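Local coordinates for protein exosome complex exonuclease RRP46 homolog (PDB 3HKM) that binds double-stranded DNA and single-stranded RNA, shows hydrolytic DNase and phosphorolytic RNase activity in vitro, and is a probable component of the exosome core complex, at residues R15-T20 with S223-T228. Numbering follows the deposited sequence.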
loop_
_atom_site.group_PDB
_atom_site.type_symbol
_atom_site.label_atom_id
_atom_site.label_comp_id
_atom_site.label_asym_id
_atom_site.label_seq_id
_atom_site.Cartn_x
_atom_site.Cartn_y
_atom_site.Cartn_z
ATOM N N ARG A 15 4.992 6.021 11.964
ATOM C CA ARG A 15 6.294 6.634 11.756
ATOM C C ARG A 15 6.103 7.800 10.785
ATOM O O ARG A 15 5.110 7.842 10.055
ATOM C CB ARG A 15 7.313 5.607 11.257
ATOM C CG ARG A 15 7.227 5.286 9.790
ATOM C CD ARG A 15 7.107 3.777 9.564
ATOM N NE ARG A 15 8.321 3.018 9.810
ATOM C CZ ARG A 15 8.556 1.825 9.272
ATOM N NH1 ARG A 15 7.657 1.262 8.472
ATOM N NH2 ARG A 15 9.687 1.196 9.530
ATOM N N PRO A 16 7.023 8.775 10.802
ATOM C CA PRO A 16 6.797 9.939 9.935
ATOM C C PRO A 16 6.786 9.533 8.457
ATOM O O PRO A 16 7.722 8.872 8.010
ATOM C CB PRO A 16 7.993 10.841 10.240
ATOM C CG PRO A 16 8.478 10.390 11.614
ATOM C CD PRO A 16 8.238 8.910 11.623
ATOM N N PHE A 17 5.738 9.893 7.722
ATOM C CA PHE A 17 5.699 9.621 6.282
ATOM C C PHE A 17 5.956 10.874 5.447
ATOM O O PHE A 17 5.831 12.007 5.928
ATOM C CB PHE A 17 4.392 8.944 5.851
ATOM C CG PHE A 17 3.169 9.519 6.500
ATOM C CD1 PHE A 17 2.798 9.125 7.779
ATOM C CD2 PHE A 17 2.388 10.446 5.836
ATOM C CE1 PHE A 17 1.678 9.651 8.388
ATOM C CE2 PHE A 17 1.261 10.982 6.439
ATOM C CZ PHE A 17 0.904 10.582 7.718
ATOM N N SER A 18 6.324 10.654 4.189
ATOM C CA SER A 18 6.731 11.735 3.305
ATOM C C SER A 18 6.529 11.299 1.869
ATOM O O SER A 18 6.367 10.115 1.599
ATOM C CB SER A 18 8.200 12.070 3.536
ATOM O OG SER A 18 9.022 10.938 3.323
ATOM N N CYS A 19 6.533 12.248 0.941
ATOM C CA CYS A 19 6.360 11.888 -0.464
ATOM C C CYS A 19 6.821 12.983 -1.411
ATOM O O CYS A 19 6.372 14.123 -1.328
ATOM C CB CYS A 19 4.897 11.526 -0.764
ATOM S SG CYS A 19 4.599 11.035 -2.483
ATOM N N THR A 20 7.725 12.641 -2.320
ATOM C CA THR A 20 8.015 13.552 -3.416
ATOM C C THR A 20 7.051 13.281 -4.560
ATOM O O THR A 20 6.979 12.165 -5.078
ATOM C CB THR A 20 9.460 13.451 -3.900
ATOM O OG1 THR A 20 9.528 13.842 -5.282
ATOM C CG2 THR A 20 9.953 12.049 -3.760
ATOM N N SER A 223 -4.751 9.544 5.121
ATOM C CA SER A 223 -5.630 10.120 4.100
ATOM C C SER A 223 -5.696 11.659 4.154
ATOM O O SER A 223 -5.866 12.304 3.121
ATOM C CB SER A 223 -7.028 9.481 4.132
ATOM O OG SER A 223 -7.693 9.734 5.358
ATOM N N ASP A 224 -5.551 12.241 5.344
ATOM C CA ASP A 224 -5.471 13.698 5.488
ATOM C C ASP A 224 -4.219 14.215 4.771
ATOM O O ASP A 224 -4.196 15.333 4.267
ATOM C CB ASP A 224 -5.410 14.121 6.966
ATOM C CG ASP A 224 -6.732 13.913 7.718
ATOM O OD1 ASP A 224 -7.769 13.593 7.092
ATOM O OD2 ASP A 224 -6.724 14.080 8.962
ATOM N N PHE A 225 -3.175 13.390 4.752
ATOM C CA PHE A 225 -1.932 13.672 4.034
ATOM C C PHE A 225 -2.176 13.623 2.517
ATOM O O PHE A 225 -1.824 14.557 1.779
ATOM C CB PHE A 225 -0.871 12.643 4.455
ATOM C CG PHE A 225 0.494 12.851 3.836
ATOM C CD1 PHE A 225 1.246 13.978 4.127
ATOM C CD2 PHE A 225 1.041 11.888 3.005
ATOM C CE1 PHE A 225 2.505 14.158 3.577
ATOM C CE2 PHE A 225 2.302 12.060 2.448
ATOM C CZ PHE A 225 3.032 13.202 2.731
ATOM N N MET A 226 -2.781 12.525 2.064
ATOM C CA MET A 226 -3.199 12.380 0.674
ATOM C C MET A 226 -4.154 13.492 0.228
ATOM O O MET A 226 -4.027 14.017 -0.877
ATOM C CB MET A 226 -3.869 11.022 0.448
ATOM C CG MET A 226 -2.937 9.822 0.580
ATOM S SD MET A 226 -3.774 8.231 0.370
ATOM C CE MET A 226 -2.420 7.095 0.625
ATOM N N ARG A 227 -5.106 13.850 1.081
ATOM C CA ARG A 227 -6.138 14.810 0.687
ATOM C C ARG A 227 -5.694 16.281 0.704
ATOM O O ARG A 227 -6.253 17.122 -0.006
ATOM C CB ARG A 227 -7.395 14.615 1.537
ATOM C CG ARG A 227 -8.194 13.363 1.180
ATOM C CD ARG A 227 -9.340 13.664 0.222
ATOM N NE ARG A 227 -9.994 12.449 -0.255
ATOM C CZ ARG A 227 -10.593 11.580 0.547
ATOM N NH1 ARG A 227 -10.610 11.804 1.851
ATOM N NH2 ARG A 227 -11.168 10.488 0.054
ATOM N N THR A 228 -4.693 16.601 1.507
ATOM C CA THR A 228 -4.242 17.982 1.587
ATOM C C THR A 228 -2.819 18.162 1.068
ATOM O O THR A 228 -2.617 18.573 -0.070
ATOM C CB THR A 228 -4.357 18.531 3.021
ATOM O OG1 THR A 228 -5.736 18.536 3.411
ATOM C CG2 THR A 228 -3.822 19.946 3.087
#
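Phe17 drives the edge of its ring into one face of Phe225 in a T-shaped stack: the planes stand at 79° and the centroids are 4.8 Å apart. The CD2–CE2 side makes the touch. Phe17 CE2 lies 3.3 Å from Phe225 CG, which sits in the plane of the Phe17 ring, while Phe17 CD2 is 3.5 Å from Phe225 CD2, over the rim of the face and not its centre. Since Phe225 CB is also only 3.4 Å from Phe17 CE2, the tight part is the root of the Phe225 ring. With CG anti to the backbone N (chi1 -177°), the Phe225 ring reaches out from helix 205-229 toward the strand.

Packing slackens at the far end of that ring. There Phe225 CZ lies 4.0 Å from both Ser18 CA and Cys19 N, the latter near the ring plane, and Cys19 CB stops 4.2 Å short of Phe225 CE2. Ser18 turns its side chain away, on the solvent side. The Ser18 and Phe225 CA atoms are 8.9 Å apart, so side chains, chiefly the two phenylalanine rings, bridge the distance between the backbones.

The contact joins the C-terminal helix to strand 17-21, an outermost strand of the mixed sheet in this RNase PH-type chain; Trp33 on neighbouring strand 29-35 also meets the Phe225 ring. Replacing Phe225 by an alanine would probably leave the edge of Phe17 without its aromatic face and take away the ring packed beside Cys19. Chemically, the contact is consistent with dispersion plus the edge-to-face electrostatics of the two rings, without a hydrogen bond or salt bridge between the segments.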